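Long-range contacts in annexin A8 (Homo sapiens, PDB 1W3W), which binds phospholipid membranes in a calcium-dependent way and acts as an anticoagulant by indirectly inhibiting the thromboplastin-specific complex of blood coagulation: residues F21-A27 against Q58-F63; L71-K76 against I87-Y92. All coordinates share one frame; numbering follows the deposited sequence.

Both contacts lie within the first annexin repeat, a small all-helical bundle, and follow one another along the chain. Contact 1 sets the start of helix 24-34 against helix 53-67 and is only partly buried: a serine-aspartate hydrogen bond sits on one flank, with proline, alanine and isoleucine packing beside it. Contact 2 pairs helix 71-78 with helix 81-91 and is more deeply buried; leucine, isoleucine, valine and methionine carry it, Thr-72 and Lys-76 form its outer side, and its polar link is a weak water bridge. The two centres are about 14 Å apart, yet they join through helix 53-67, where Ile-59 CG2 lies 4.1 Å from Leu-71 CD2 and Ala-60 CB packs against Met-91 CE.

Contact 1 of 2, residues F21-A27 against Q58-F63; sequences FNPDPDA and QIAKSF
Ile-59 reaches across to the start of helix 24-34 with its longer branch, whose extended chi2 (167°) carries CD1 to 3.6 Å from Asp-26 CB and to the edge of the Phe-21 ring. Its CG2 lies by the Ala-27 backbone. Ala-27 CB is 3.6 Å from Ser-62 OG and also packs on Phe-63 CB; so small a side chain suits a place where the CA atoms of Ala-27 and Phe-63 are 5.0 Å apart. Pro-23 meets the helix with CB and CG, against the Gln-58 carbonyl and CB. Phe-21 CD2 approaches Gln-58 OE1 obliquely at 3.9 Å, ring and amide planes 76° apart. On the polar flank Ser-62 OG donates to Asp-24 OD1 at 2.6 Å, on the anti side of the carboxylate and 32° out of its plane; Gln-66 also bonds this hydroxyl. Asp-26 forms a salt bridge with Arg-51. Cut back to an alanine, Ile-59 would lose CG1, CG2 and CD1, which is likely to leave a gap beside Asp-26 CB and Pro-23 and remove an apolar neighbour from the Phe-21 edge. Asn-22 OD1 accepts from Asp-24 N, capping helix 24-34, and this capped start packed on helix 53-67 belongs to the helical bundle of an annexin repeat.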
loop_
_atom_site.group_PDB
_atom_site.type_symbol
_atom_site.label_atom_id
_atom_site.label_comp_id
_atom_site.label_asym_id
_atom_site.label_seq_id
_atom_site.Cartn_x
_atom_site.Cartn_y
_atom_site.Cartn_z
ATOM N N PHE A 21 14.175 -20.235 -15.704
ATOM C CA PHE A 21 12.951 -20.808 -15.133
ATOM C C PHE A 21 11.984 -21.423 -16.154
ATOM O O PHE A 21 11.545 -20.755 -17.098
ATOM C CB PHE A 21 12.234 -19.711 -14.328
ATOM C CG PHE A 21 10.981 -20.171 -13.657
ATOM C CD1 PHE A 21 11.030 -21.123 -12.651
ATOM C CD2 PHE A 21 9.749 -19.670 -14.049
ATOM C CE1 PHE A 21 9.862 -21.551 -12.036
ATOM C CE2 PHE A 21 8.592 -20.094 -13.445
ATOM C CZ PHE A 21 8.648 -21.036 -12.442
ATOM N N ASN A 22 11.652 -22.692 -15.939
ATOM C CA ASN A 22 10.615 -23.391 -16.704
ATOM C C ASN A 22 9.332 -23.411 -15.866
ATOM O O ASN A 22 9.289 -24.103 -14.851
ATOM C CB ASN A 22 11.075 -24.829 -17.023
ATOM C CG ASN A 22 10.002 -25.671 -17.722
ATOM O OD1 ASN A 22 9.002 -25.155 -18.228
ATOM N ND2 ASN A 22 10.231 -26.991 -17.773
ATOM N N PRO A 23 8.297 -22.674 -16.275
ATOM C CA PRO A 23 7.026 -22.634 -15.524
ATOM C C PRO A 23 6.099 -23.852 -15.673
ATOM O O PRO A 23 5.126 -23.948 -14.922
ATOM C CB PRO A 23 6.325 -21.416 -16.121
ATOM C CG PRO A 23 6.807 -21.379 -17.505
ATOM C CD PRO A 23 8.244 -21.795 -17.461
ATOM N N ASP A 24 6.366 -24.736 -16.634
ATOM C CA ASP A 24 5.433 -25.802 -16.988
ATOM C C ASP A 24 5.128 -26.778 -15.853
ATOM O O ASP A 24 3.972 -27.081 -15.623
ATOM C CB ASP A 24 5.917 -26.564 -18.242
ATOM C CG ASP A 24 5.825 -25.733 -19.519
ATOM O OD1 ASP A 24 5.231 -24.626 -19.525
ATOM O OD2 ASP A 24 6.321 -26.129 -20.585
ATOM N N PRO A 25 6.132 -27.286 -15.138
ATOM C CA PRO A 25 5.867 -28.183 -14.003
ATOM C C PRO A 25 5.020 -27.552 -12.907
ATOM O O PRO A 25 4.142 -28.205 -12.376
ATOM C CB PRO A 25 7.265 -28.498 -13.453
ATOM C CG PRO A 25 8.212 -28.189 -14.565
ATOM C CD PRO A 25 7.576 -27.107 -15.379
ATOM N N ASP A 26 5.285 -26.292 -12.576
ATOM C CA ASP A 26 4.474 -25.584 -11.585
ATOM C C ASP A 26 3.005 -25.475 -12.036
ATOM O O ASP A 26 2.094 -25.655 -11.239
ATOM C CB ASP A 26 5.046 -24.191 -11.324
ATOM C CG ASP A 26 6.278 -24.215 -10.423
ATOM O OD1 ASP A 26 7.075 -23.264 -10.490
ATOM O OD2 ASP A 26 6.528 -25.125 -9.613
ATOM N N ALA A 27 2.789 -25.166 -13.303
ATOM C CA ALA A 27 1.434 -25.105 -13.851
ATOM C C ALA A 27 0.759 -26.452 -13.693
ATOM O O ALA A 27 -0.394 -26.534 -13.308
ATOM C CB ALA A 27 1.466 -24.687 -15.327
ATOM N N GLN A 58 4.366 -16.167 -15.651
ATOM C CA GLN A 58 4.804 -17.221 -16.563
ATOM C C GLN A 58 4.025 -18.511 -16.323
ATOM O O GLN A 58 3.610 -19.180 -17.268
ATOM C CB GLN A 58 6.303 -17.483 -16.406
ATOM C CG GLN A 58 7.180 -16.300 -16.753
ATOM C CD GLN A 58 8.661 -16.574 -16.477
ATOM O OE1 GLN A 58 9.220 -16.079 -15.498
ATOM N NE2 GLN A 58 9.289 -17.349 -17.341
ATOM N N ILE A 59 3.824 -18.848 -15.053
ATOM C CA ILE A 59 3.012 -19.997 -14.669
ATOM C C ILE A 59 1.566 -19.850 -15.194
ATOM O O ILE A 59 1.001 -20.794 -15.735
ATOM C CB ILE A 59 3.042 -20.200 -13.142
ATOM C CG1 ILE A 59 4.438 -20.668 -12.694
ATOM C CG2 ILE A 59 2.032 -21.246 -12.721
ATOM C CD1 ILE A 59 4.653 -20.593 -11.210
ATOM N N ALA A 60 0.994 -18.665 -15.055
ATOM C CA ALA A 60 -0.362 -18.404 -15.551
ATOM C C ALA A 60 -0.452 -18.633 -17.055
ATOM O O ALA A 60 -1.407 -19.264 -17.542
ATOM C CB ALA A 60 -0.811 -16.985 -15.193
ATOM N N LYS A 61 0.552 -18.162 -17.794
ATOM C CA LYS A 61 0.572 -18.332 -19.252
ATOM C C LYS A 61 0.693 -19.800 -19.657
ATOM O O LYS A 61 -0.007 -20.270 -20.560
ATOM C CB LYS A 61 1.711 -17.527 -19.873
ATOM C CG LYS A 61 1.646 -17.472 -21.395
ATOM C CD LYS A 61 2.528 -16.356 -21.970
ATOM C CE LYS A 61 3.251 -16.776 -23.258
ATOM N NZ LYS A 61 3.062 -15.784 -24.367
ATOM N N SER A 62 1.578 -20.523 -18.985
ATOM C CA SER A 62 1.752 -21.947 -19.218
ATOM C C SER A 62 0.490 -22.729 -18.874
ATOM O O SER A 62 0.140 -23.662 -19.577
ATOM C CB SER A 62 2.939 -22.500 -18.412
ATOM O OG SER A 62 2.998 -23.913 -18.491
ATOM N N PHE A 63 -0.184 -22.335 -17.801
ATOM C CA PHE A 63 -1.402 -22.991 -17.351
ATOM C C PHE A 63 -2.501 -22.857 -18.409
ATOM O O PHE A 63 -3.211 -23.817 -18.669
ATOM C CB PHE A 63 -1.854 -22.388 -16.021
ATOM C CG PHE A 63 -3.019 -23.091 -15.383
ATOM C CD1 PHE A 63 -4.334 -22.745 -15.712
ATOM C CD2 PHE A 63 -2.809 -24.066 -14.416
ATOM C CE1 PHE A 63 -5.412 -23.384 -15.100
ATOM C CE2 PHE A 63 -3.883 -24.703 -13.799
ATOM C CZ PHE A 63 -5.184 -24.365 -14.144
#

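Contact 2 of 2, residues L71-K76 against I87-Y92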
loop_
_atom_site.group_PDB
_atom_site.type_symbol
_atom_site.label_atom_id
_atom_site.label_comp_id
_atom_site.label_asym_id
_atom_site.label_seq_id
_atom_site.Cartn_x
_atom_site.Cartn_y
_atom_site.Cartn_z
ATOM N N LEU A 71 -5.776 -19.100 -15.121
ATOM C CA LEU A 71 -5.389 -19.553 -13.790
ATOM C C LEU A 71 -6.083 -18.766 -12.686
ATOM O O LEU A 71 -6.560 -19.345 -11.724
ATOM C CB LEU A 71 -3.863 -19.477 -13.615
ATOM C CG LEU A 71 -3.318 -19.867 -12.242
ATOM C CD1 LEU A 71 -3.831 -21.243 -11.794
ATOM C CD2 LEU A 71 -1.787 -19.843 -12.227
ATOM N N THR A 72 -6.107 -17.446 -12.824
ATOM C CA THR A 72 -6.701 -16.576 -11.837
ATOM C C THR A 72 -8.197 -16.842 -11.684
ATOM O O THR A 72 -8.686 -16.976 -10.563
ATOM C CB THR A 72 -6.427 -15.117 -12.191
ATOM O OG1 THR A 72 -5.018 -14.868 -12.115
ATOM C CG2 THR A 72 -7.022 -14.171 -11.155
ATOM N N GLU A 73 -8.907 -16.937 -12.806
ATOM C CA GLU A 73 -10.342 -17.251 -12.796
ATOM C C GLU A 73 -10.600 -18.609 -12.180
ATOM O O GLU A 73 -11.587 -18.796 -11.485
ATOM C CB GLU A 73 -10.939 -17.224 -14.212
ATOM C CG GLU A 73 -11.109 -15.826 -14.802
ATOM C CD GLU A 73 -11.808 -14.836 -13.867
ATOM O OE1 GLU A 73 -12.872 -15.174 -13.288
ATOM O OE2 GLU A 73 -11.289 -13.703 -13.706
ATOM N N THR A 74 -9.698 -19.551 -12.435
ATOM C CA THR A 74 -9.804 -20.888 -11.885
ATOM C C THR A 74 -9.598 -20.852 -10.370
ATOM O O THR A 74 -10.359 -21.457 -9.622
ATOM C CB THR A 74 -8.780 -21.809 -12.568
ATOM O OG1 THR A 74 -9.103 -21.917 -13.954
ATOM C CG2 THR A 74 -8.863 -23.237 -12.058
ATOM N N LEU A 75 -8.579 -20.122 -9.929
ATOM C CA LEU A 75 -8.330 -19.911 -8.501
ATOM C C LEU A 75 -9.542 -19.279 -7.784
ATOM O O LEU A 75 -9.891 -19.684 -6.678
ATOM C CB LEU A 75 -7.101 -19.006 -8.310
ATOM C CG LEU A 75 -5.701 -19.567 -7.984
ATOM C CD1 LEU A 75 -5.518 -21.038 -8.146
ATOM C CD2 LEU A 75 -4.605 -18.761 -8.729
ATOM N N LYS A 76 -10.167 -18.288 -8.418
ATOM C CA LYS A 76 -11.342 -17.607 -7.854
ATOM C C LYS A 76 -12.522 -18.569 -7.656
ATOM O O LYS A 76 -13.231 -18.491 -6.657
ATOM C CB LYS A 76 -11.794 -16.436 -8.744
ATOM C CG LYS A 76 -10.975 -15.173 -8.610
ATOM C CD LYS A 76 -11.686 -13.966 -9.248
ATOM C CE LYS A 76 -10.692 -12.942 -9.788
ATOM N NZ LYS A 76 -11.172 -11.513 -9.710
ATOM N N ILE A 87 -4.507 -15.388 -2.318
ATOM C CA ILE A 87 -3.918 -16.090 -3.451
ATOM C C ILE A 87 -4.171 -15.303 -4.728
ATOM O O ILE A 87 -3.283 -15.181 -5.560
ATOM C CB ILE A 87 -4.471 -17.542 -3.556
ATOM C CG1 ILE A 87 -4.017 -18.387 -2.358
ATOM C CG2 ILE A 87 -4.036 -18.208 -4.828
ATOM C CD1 ILE A 87 -2.526 -18.654 -2.287
ATOM N N VAL A 88 -5.369 -14.740 -4.875
ATOM C CA VAL A 88 -5.699 -13.998 -6.093
ATOM C C VAL A 88 -4.891 -12.708 -6.142
ATOM O O VAL A 88 -4.434 -12.302 -7.206
ATOM C CB VAL A 88 -7.221 -13.691 -6.183
ATOM C CG1 VAL A 88 -7.504 -12.627 -7.215
ATOM C CG2 VAL A 88 -7.981 -14.961 -6.532
ATOM N N ALA A 89 -4.709 -12.070 -4.982
ATOM C CA ALA A 89 -3.875 -10.878 -4.872
ATOM C C ALA A 89 -2.447 -11.136 -5.377
ATOM O O ALA A 89 -1.883 -10.310 -6.078
ATOM C CB ALA A 89 -3.839 -10.369 -3.435
ATOM N N LEU A 90 -1.897 -12.303 -5.067
ATOM C CA LEU A 90 -0.549 -12.679 -5.505
ATOM C C LEU A 90 -0.419 -12.788 -7.006
ATOM O O LEU A 90 0.664 -12.647 -7.546
ATOM C CB LEU A 90 -0.143 -14.026 -4.866
ATOM C CG LEU A 90 0.148 -13.954 -3.377
ATOM C CD1 LEU A 90 0.317 -15.362 -2.795
ATOM C CD2 LEU A 90 1.391 -13.116 -3.111
ATOM N N MET A 91 -1.535 -13.046 -7.673
ATOM C CA MET A 91 -1.568 -13.240 -9.133
ATOM C C MET A 91 -1.599 -11.960 -9.950
ATOM O O MET A 91 -1.336 -11.989 -11.158
ATOM C CB MET A 91 -2.771 -14.105 -9.528
ATOM C CG MET A 91 -2.700 -15.539 -9.062
ATOM S SD MET A 91 -1.156 -16.407 -9.499
ATOM C CE MET A 91 -1.131 -16.231 -11.195
ATOM N N TYR A 92 -1.917 -10.836 -9.318
ATOM C CA TYR A 92 -1.897 -9.561 -10.017
ATOM C C TYR A 92 -0.468 -9.057 -10.192
ATOM O O TYR A 92 0.323 -9.057 -9.244
ATOM C CB TYR A 92 -2.743 -8.501 -9.282
ATOM C CG TYR A 92 -4.208 -8.600 -9.619
ATOM C CD1 TYR A 92 -5.008 -9.556 -9.021
ATOM C CD2 TYR A 92 -4.790 -7.751 -10.546
ATOM C CE1 TYR A 92 -6.354 -9.674 -9.339
ATOM C CE2 TYR A 92 -6.141 -7.853 -10.869
ATOM C CZ TYR A 92 -6.912 -8.823 -10.266
ATOM O OH TYR A 92 -8.247 -8.955 -10.578
HETATM O O HOH W 1 -4.338 -11.652 -12.560
#
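Within the helical bundle of the first annexin repeat, helix 71-78 and helix 81-91 form an antiparallel pair, met here by Leu-75 against Ile-87 and Met-91. The axes of the two short segments run at 170° and approach to 9.9 Å, and these three side chains fill the space between them. Leu-75 lies across both partners, its CG 3.8 Å from Ile-87 CG2 and its CD2 beside Met-91 CG. The unbranched Met-91 chain bends at chi2 and chi3 (-52° and -57°), which turns its methyl onto Leu-71, Met-91 CE lying 3.8 Å from Leu-71 CD2. Leu-71 also packs on Phe-63 of helix 53-67. Toward the partly exposed side the chemistry changes. Lys-76 suits this border because its aliphatic stem can pack, CG 3.7 Å from Val-88 CG2, while Lys-76 NZ ends 4.0 Å from Tyr-92 OH, too far for a bond. Thr-72 offers a methyl, CG2, loosely facing Val-88 CG1, and a hydroxyl: Thr-72 OG1 is 3.5 Å from Met-91 CB, the two side chains lying alongside and pointing opposite ways. Met-91 O is hydrogen-bonded by Gln-57 NE2, and a water over the centre of the Tyr-92 ring weakly bridges it to Thr-72 OG1, both oxygens 3.3 Å from the water.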